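Penicillin-binding 1 transmembrane protein MrcA (Nitrosomonas europaea ATCC 19718, PDB 3D0F) probably builds peptidoglycan as a bifunctional glycosyltransferase and transpeptidase of the inner membrane, the crystallised piece being its OB-like domain. Local coordinates at residues I36-V40 against A51-N55; T45-V49 against R60-L66. All coordinates share one frame; numbering follows the deposited sequence. Where two conformers were deposited one is given.

Contact 1: residues I36-V40 against A51-N55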
ATOM      1  N   ILE A  36       2.855  -0.333  -2.759  1.00 19.89           N
ATOM      2  CA  ILE A  36       3.455   0.438  -3.865  1.00 20.20           C
ATOM      3  C   ILE A  36       2.701   1.743  -3.897  1.00 20.72           C
ATOM      4  O   ILE A  36       1.547   1.804  -4.361  1.00 22.37           O
ATOM      5  CB  ILE A  36       3.382  -0.286  -5.234  1.00 19.45           C
ATOM      6  CG1 ILE A  36       4.149  -1.599  -5.128  1.00 21.44           C
ATOM      7  CG2 ILE A  36       4.003   0.629  -6.340  1.00 20.56           C
ATOM      8  CD1 ILE A  36       4.092  -2.472  -6.368  1.00 22.94           C
ATOM      9  N   LEU A  37       3.355   2.786  -3.396  1.00 19.25           N
ATOM     10  CA  LEU A  37       2.709   4.045  -3.050  1.00 17.77           C
ATOM     11  C   LEU A  37       3.039   5.163  -4.013  1.00 18.40           C
ATOM     12  O   LEU A  37       4.104   5.205  -4.584  1.00 18.47           O
ATOM     13  CB  LEU A  37       3.153   4.480  -1.664  1.00 18.47           C
ATOM     14  CG  LEU A  37       3.033   3.435  -0.573  1.00 19.72           C
ATOM     15  CD1 LEU A  37       3.399   4.038   0.761  1.00 22.67           C
ATOM     16  CD2 LEU A  37       1.628   2.777  -0.560  1.00 21.13           C
ATOM     17  N   ALA A  38       2.100   6.076  -4.184  1.00 18.57           N
ATOM     18  CA  ALA A  38       2.316   7.248  -5.038  1.00 17.19           C
ATOM     19  C   ALA A  38       3.188   8.255  -4.306  1.00 17.33           C
ATOM     20  O   ALA A  38       3.078   8.487  -3.096  1.00 18.24           O
ATOM     21  CB  ALA A  38       0.961   7.914  -5.457  1.00 19.13           C
ATOM     22  N   ALA A  39       4.042   8.946  -5.070  1.00 17.01           N
ATOM     23  CA  ALA A  39       4.793  10.043  -4.509  1.00 15.71           C
ATOM     24  C   ALA A  39       5.085  11.045  -5.629  1.00 16.78           C
ATOM     25  O   ALA A  39       5.197  10.678  -6.792  1.00 18.10           O
ATOM     26  CB  ALA A  39       6.100   9.597  -3.849  1.00 17.58           C
ATOM     27  N   VAL A  40       5.222  12.290  -5.247  1.00 15.62           N
ATOM     28  CA  VAL A  40       5.596  13.335  -6.204  0.50 15.71           C
ATOM     29  C   VAL A  40       6.999  13.806  -5.897  1.00 14.23           C
ATOM     30  O   VAL A  40       7.318  14.146  -4.758  1.00 15.68           O
ATOM     31  CB  VAL A  40       4.629  14.556  -6.219  0.50 15.29           C
ATOM     32  CG1 VAL A  40       4.525  15.219  -4.849  0.50 16.13           C
ATOM     33  CG2 VAL A  40       5.074  15.588  -7.248  0.50 16.06           C
ATOM     34  N   ALA A  51      10.899  12.907  -2.345  1.00 15.79           N
ATOM     35  CA  ALA A  51       9.541  12.787  -2.841  1.00 16.62           C
ATOM     36  C   ALA A  51       8.523  12.894  -1.704  1.00 16.84           C
ATOM     37  O   ALA A  51       8.813  12.475  -0.573  1.00 19.46           O
ATOM     38  CB  ALA A  51       9.366  11.478  -3.642  1.00 17.11           C
ATOM     39  N   PHE A  52       7.363  13.463  -1.989  1.00 16.37           N
ATOM     40  CA  PHE A  52       6.278  13.637  -1.030  1.00 17.59           C
ATOM     41  C   PHE A  52       5.228  12.550  -1.255  1.00 18.32           C
ATOM     42  O   PHE A  52       4.790  12.339  -2.373  1.00 17.79           O
ATOM     43  CB  PHE A  52       5.629  15.018  -1.240  1.00 17.85           C
ATOM     44  CG  PHE A  52       4.539  15.348  -0.258  1.00 18.30           C
ATOM     45  CD1 PHE A  52       4.849  15.995   0.919  1.00 21.76           C
ATOM     46  CD2 PHE A  52       3.216  15.105  -0.558  1.00 20.75           C
ATOM     47  CE1 PHE A  52       3.845  16.338   1.851  1.00 20.36           C
ATOM     48  CE2 PHE A  52       2.196  15.415   0.377  1.00 19.72           C
ATOM     49  CZ  PHE A  52       2.534  16.047   1.561  1.00 22.60           C
ATOM     50  N   ARG A  53       4.867  11.814  -0.214  1.00 19.08           N
ATOM     51  CA  ARG A  53       3.848  10.756  -0.371  1.00 20.23           C
ATOM     52  C   ARG A  53       2.504  11.178   0.265  1.00 21.07           C
ATOM     53  O   ARG A  53       2.451  12.132   0.993  1.00 20.64           O
ATOM     54  CB  ARG A  53       4.339   9.401   0.167  1.00 22.94           C
ATOM     55  CG  ARG A  53       4.824   9.372   1.535  1.00 23.31           C
ATOM     56  CD  ARG A  53       5.488   8.013   1.755  1.00 22.13           C
ATOM     57  NE  ARG A  53       5.812   7.726   3.103  1.00 24.32           N
ATOM     58  CZ  ARG A  53       5.100   6.920   3.905  1.00 23.15           C
ATOM     59  NH1 ARG A  53       3.967   6.368   3.500  1.00 26.13           N
ATOM     60  NH2 ARG A  53       5.512   6.688   5.130  1.00 24.48           N
ATOM     61  N   LYS A  54       1.451  10.427  -0.010  1.00 21.95           N
ATOM     62  CA  LYS A  54       0.099  10.800   0.432  1.00 22.96           C
ATOM     63  C   LYS A  54      -0.048  10.964   1.916  1.00 23.88           C
ATOM     64  O   LYS A  54      -0.883  11.761   2.359  1.00 27.15           O
ATOM     65  CB  LYS A  54      -0.890   9.729  -0.024  1.00 24.30           C
ATOM     66  CG  LYS A  54      -1.172   9.740  -1.502  1.00 26.87           C
ATOM     67  CD  LYS A  54      -2.126  10.873  -1.885  1.00 29.44           C
ATOM     68  CE  LYS A  54      -3.597  10.637  -1.513  1.00 30.13           C
ATOM     69  NZ  LYS A  54      -4.552  11.612  -2.226  1.00 28.19           N
ATOM     70  N   ASN A  55       0.709  10.217   2.712  1.00 23.72           N
ATOM     71  CA  ASN A  55       0.578  10.342   4.174  1.00 24.26           C
ATOM     72  C   ASN A  55       1.211  11.636   4.711  1.00 24.17           C
ATOM     73  O   ASN A  55       1.188  11.893   5.931  1.00 25.42           O
ATOM     74  CB  ASN A  55       1.119   9.089   4.879  1.00 25.03           C
ATOM     75  CG  ASN A  55       2.586   9.157   5.160  1.00 24.42           C
ATOM     76  OD1 ASN A  55       3.335   9.796   4.422  1.00 25.79           O
ATOM     77  ND2 ASN A  55       3.008   8.557   6.260  1.00 26.65           N
TER
HETATM   78  O   HOH W   1       1.487   7.658  -1.174  1.00 16.64           O

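Contact 2: residues T45-V49 against R60-L66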
ATOM      1  N   THR A  45      18.563  14.207  -8.116  1.00 17.62           N
ATOM      2  CA  THR A  45      19.946  14.102  -8.617  1.00 18.26           C
ATOM      3  C   THR A  45      20.275  12.611  -8.786  1.00 18.56           C
ATOM      4  O   THR A  45      19.553  11.750  -8.271  1.00 16.63           O
ATOM      5  CB  THR A  45      20.945  14.725  -7.635  1.00 18.38           C
ATOM      6  OG1 THR A  45      21.076  13.875  -6.488  1.00 21.26           O
ATOM      7  CG2 THR A  45      20.507  16.151  -7.198  1.00 21.04           C
ATOM      8  N   PRO A  46      21.421  12.273  -9.406  1.00 18.87           N
ATOM      9  CA  PRO A  46      21.756  10.852  -9.484  1.00 18.55           C
ATOM     10  C   PRO A  46      21.984  10.187  -8.110  1.00 18.56           C
ATOM     11  O   PRO A  46      21.946   8.935  -8.001  1.00 20.67           O
ATOM     12  CB  PRO A  46      23.062  10.857 -10.308  1.00 19.88           C
ATOM     13  CG  PRO A  46      22.986  12.055 -11.093  1.00 19.28           C
ATOM     14  CD  PRO A  46      22.377  13.087 -10.173  1.00 20.45           C
ATOM     15  N   GLY A  47      22.253  10.998  -7.098  1.00 16.96           N
ATOM     16  CA  GLY A  47      22.529  10.495  -5.739  1.00 17.33           C
ATOM     17  C   GLY A  47      21.354  10.516  -4.781  1.00 16.12           C
ATOM     18  O   GLY A  47      21.416   9.870  -3.760  1.00 16.70           O
ATOM     19  N   ALA A  48      20.293  11.283  -5.067  1.00 15.44           N
ATOM     20  CA  ALA A  48      19.184  11.360  -4.136  1.00 16.18           C
ATOM     21  C   ALA A  48      17.940  11.926  -4.809  1.00 16.57           C
ATOM     22  O   ALA A  48      18.024  12.894  -5.551  1.00 16.49           O
ATOM     23  CB  ALA A  48      19.549  12.268  -3.008  1.00 16.54           C
ATOM     24  N   VAL A  49      16.802  11.332  -4.514  1.00 16.15           N
ATOM     25  CA  VAL A  49      15.509  11.853  -4.906  1.00 15.46           C
ATOM     26  C   VAL A  49      14.724  12.090  -3.618  1.00 16.21           C
ATOM     27  O   VAL A  49      14.608  11.173  -2.777  1.00 15.82           O
ATOM     28  CB  VAL A  49      14.786  10.821  -5.797  1.00 14.79           C
ATOM     29  CG1 VAL A  49      13.326  11.201  -5.988  1.00 16.16           C
ATOM     30  CG2 VAL A  49      15.567  10.631  -7.109  1.00 15.90           C
ATOM     31  N   ARG A  60      13.422  10.323   1.264  1.00 17.01           N
ATOM     32  CA  ARG A  60      14.646  10.478   0.501  1.00 16.90           C
ATOM     33  C   ARG A  60      15.102   9.101   0.017  1.00 18.52           C
ATOM     34  O   ARG A  60      15.376   8.214   0.857  1.00 18.30           O
ATOM     35  CB  ARG A  60      15.732  11.144   1.361  1.00 18.21           C
ATOM     36  CG  ARG A  60      16.879  11.734   0.596  1.00 22.16           C
ATOM     37  CD  ARG A  60      17.685  12.700   1.541  1.00 22.79           C
ATOM     38  NE  ARG A  60      18.708  13.434   0.843  1.00 30.28           N
ATOM     39  CZ  ARG A  60      19.955  13.029   0.672  1.00 29.98           C
ATOM     40  NH1 ARG A  60      20.391  11.848   1.149  1.00 33.28           N
ATOM     41  NH2 ARG A  60      20.784  13.812  -0.007  1.00 32.68           N
ATOM     42  N   ILE A  61      15.249   8.947  -1.296  1.00 15.91           N
ATOM     43  CA  ILE A  61      15.627   7.662  -1.943  1.00 15.94           C
ATOM     44  C   ILE A  61      17.055   7.836  -2.432  1.00 16.27           C
ATOM     45  O   ILE A  61      17.351   8.807  -3.128  1.00 14.90           O
ATOM     46  CB  ILE A  61      14.687   7.277  -3.092  1.00 16.25           C
ATOM     47  CG1 ILE A  61      13.233   7.264  -2.569  1.00 20.10           C
ATOM     48  CG2 ILE A  61      15.053   5.885  -3.703  1.00 16.57           C
ATOM     49  CD1 ILE A  61      12.216   7.814  -3.563  1.00 23.93           C
ATOM     50  N   THR A  62      17.907   6.862  -2.087  1.00 14.89           N
ATOM     51  CA  THR A  62      19.340   6.913  -2.381  1.00 14.15           C
ATOM     52  C   THR A  62      19.846   5.493  -2.656  1.00 14.35           C
ATOM     53  O   THR A  62      19.111   4.539  -2.475  1.00 14.11           O
ATOM     54  CB  THR A  62      20.173   7.479  -1.199  1.00 14.81           C
ATOM     55  OG1 THR A  62      20.071   6.596  -0.055  1.00 13.82           O
ATOM     56  CG2 THR A  62      19.663   8.889  -0.825  1.00 14.18           C
ATOM     57  N   GLY A  63      21.109   5.361  -3.020  1.00 13.00           N
ATOM     58  CA  GLY A  63      21.771   4.042  -3.128  1.00 14.55           C
ATOM     59  C   GLY A  63      20.947   3.010  -3.911  1.00 15.23           C
ATOM     60  O   GLY A  63      20.517   3.245  -5.043  1.00 15.55           O
ATOM     61  N   ASP A  64      20.748   1.870  -3.282  1.00 14.66           N
ATOM     62  CA  ASP A  64      20.051   0.738  -3.935  1.00 15.90           C
ATOM     63  C   ASP A  64      18.656   1.138  -4.417  1.00 16.16           C
ATOM     64  O   ASP A  64      18.194   0.659  -5.466  1.00 16.88           O
ATOM     65  CB  ASP A  64      19.932  -0.428  -2.981  1.00 16.78           C
ATOM     66  CG  ASP A  64      21.247  -1.084  -2.658  1.00 19.80           C
ATOM     67  OD1 ASP A  64      22.297  -0.798  -3.292  1.00 23.93           O
ATOM     68  OD2 ASP A  64      21.198  -1.963  -1.739  1.00 27.40           O
ATOM     69  N   GLY A  65      17.987   2.030  -3.678  1.00 13.92           N
ATOM     70  CA  GLY A  65      16.644   2.472  -4.027  1.00 15.21           C
ATOM     71  C   GLY A  65      16.523   3.176  -5.359  1.00 15.36           C
ATOM     72  O   GLY A  65      15.424   3.284  -5.886  1.00 16.47           O
ATOM     73  N   LEU A  66      17.636   3.709  -5.885  1.00 15.12           N
ATOM     74  CA  LEU A  66      17.649   4.414  -7.143  1.00 14.66           C
ATOM     75  C   LEU A  66      18.103   3.549  -8.328  1.00 16.62           C
ATOM     76  O   LEU A  66      18.091   4.003  -9.458  1.00 17.65           O
ATOM     77  CB  LEU A  66      18.594   5.631  -7.049  1.00 14.91           C
ATOM     78  CG  LEU A  66      18.208   6.699  -6.058  1.00 14.93           C
ATOM     79  CD1 LEU A  66      19.237   7.838  -6.124  1.00 16.30           C
ATOM     80  CD2 LEU A  66      16.787   7.226  -6.296  1.00 15.68           C
TER
HETATM   81  O   HOH W   2      22.861   7.564  -3.787  1.00 14.72           O

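Contact 1: residues I36-V40 against A51-N55
Val40 and Phe52 form an antiparallel hydrogen-bonded pair between the strands 37-45 and 48-53, neighbours in the sheet of the OB-like domain. Val40 N gives its hydrogen to Phe52 O, and Phe52 N returns one to Val40 O at 2.9 Å. Two CA-H...O contacts flank this ring: Ala39 CA lies 3.1 Å from Phe52 O, and Ala51 CA approaches Val40 O. Farther along, water takes over from direct pairing. Water 1 donates to Ala38 O at 2.6 Å and accepts from Lys54 N at 3.0 Å, spanning the place where the strands diverge.

The apolar contacts fall on both faces of the sheet. On one, Ala39 CB meets Ala51 CB at 3.8 Å; on the other, Val40 CG1, in one of the residue's two conformers, touches Phe52 CB. With CG anti to the backbone N (chi1 -177°), the Phe52 ring leads away from Val40 toward Leu23 of the second subunit.

The two charged side chains part company. Arg53 NH1 passes 3.6 Å from Leu37 CD1, while Asn55 OD1 sits 3.3 Å above the guanidinium plane, over its centre, and Glu57 forms a salt bridge with NH2. Lys54 NZ instead bonds to Met27 O and Asn32 OD1 of the second subunit. The chemistry thus passes from direct backbone pairing to a water bridge; Arg53 is held within its own chain, while Lys54 binds the second subunit.

Contact 2: residues T45-V49 against R60-L66
The beta hairpin of strands 48-53 and 58-61, at one edge of the five-stranded antiparallel sheet in the OB-like domain, is joined here where its strands run out into the turns 45-48 and 62-66. Val49 and Ile61 make the hydrogen-bonded pair: Val49 N donates to Ile61 O at 2.9 Å, and Ile61 N to Val49 O at 2.7 Å. Both bonds are nearly straight, the second at 171°. Ala48 CA adds a CA-H...O contact to Ile61 O.

On the side of the sheet that carries Val49 and Ile61, Leu66 comes back from the turn and divides its two methyl groups between backbone and side chain. Its CD1 rests 3.5 Å from Pro46 O and also touches Gly47 C, whereas CD2 meets Val49 CG2 at 3.7 Å. Val49 holds CG2 anti to its carbonyl carbon (chi1 168° for CG1), which turns that methyl to Leu66; Leu73 packs against both residues, and Ile102 of strand 100-103 against Leu66. Ile61 reaches the same strand through Trp100 and Ile102, so this side of the hairpin belongs to the domain's apolar interior.

The other side is more open. The extended chain of Arg60 leans over the neighbouring strand, so that Ala48 CB lies 3.6 Å above one face of the guanidinium, offset toward the rim. Thr62 CG2 touches Gly47 O and Ala48 CB. The turn before Ala48 is an ST turn, in which Thr45 OG1 accepts from Gly47 N and, weakly, from Ala48 N. Across the mouth of the two turns, water 2 donates to Gly47 O at 2.7 Å and accepts from Gly63 N.

Overall arrangement
Both contacts use strand 48-53, the second strand from one edge of the antiparallel sheet. Contact 1 pairs its later part with the start of strand 37-45, and contact 2 pairs its beginning with the end of strand 58-61. Along the chain the segments alternate, 36-40, 45-49, 51-55 and 60-66, as two successive hairpins sharing a middle strand require. Their centres are 15 Å apart, and apart from adjoining in sequence the two do not touch. The strand thus ties the sheet together between two different surroundings: contact 1 lies beside the second subunit, whereas no other chain of the assembly reaches contact 2.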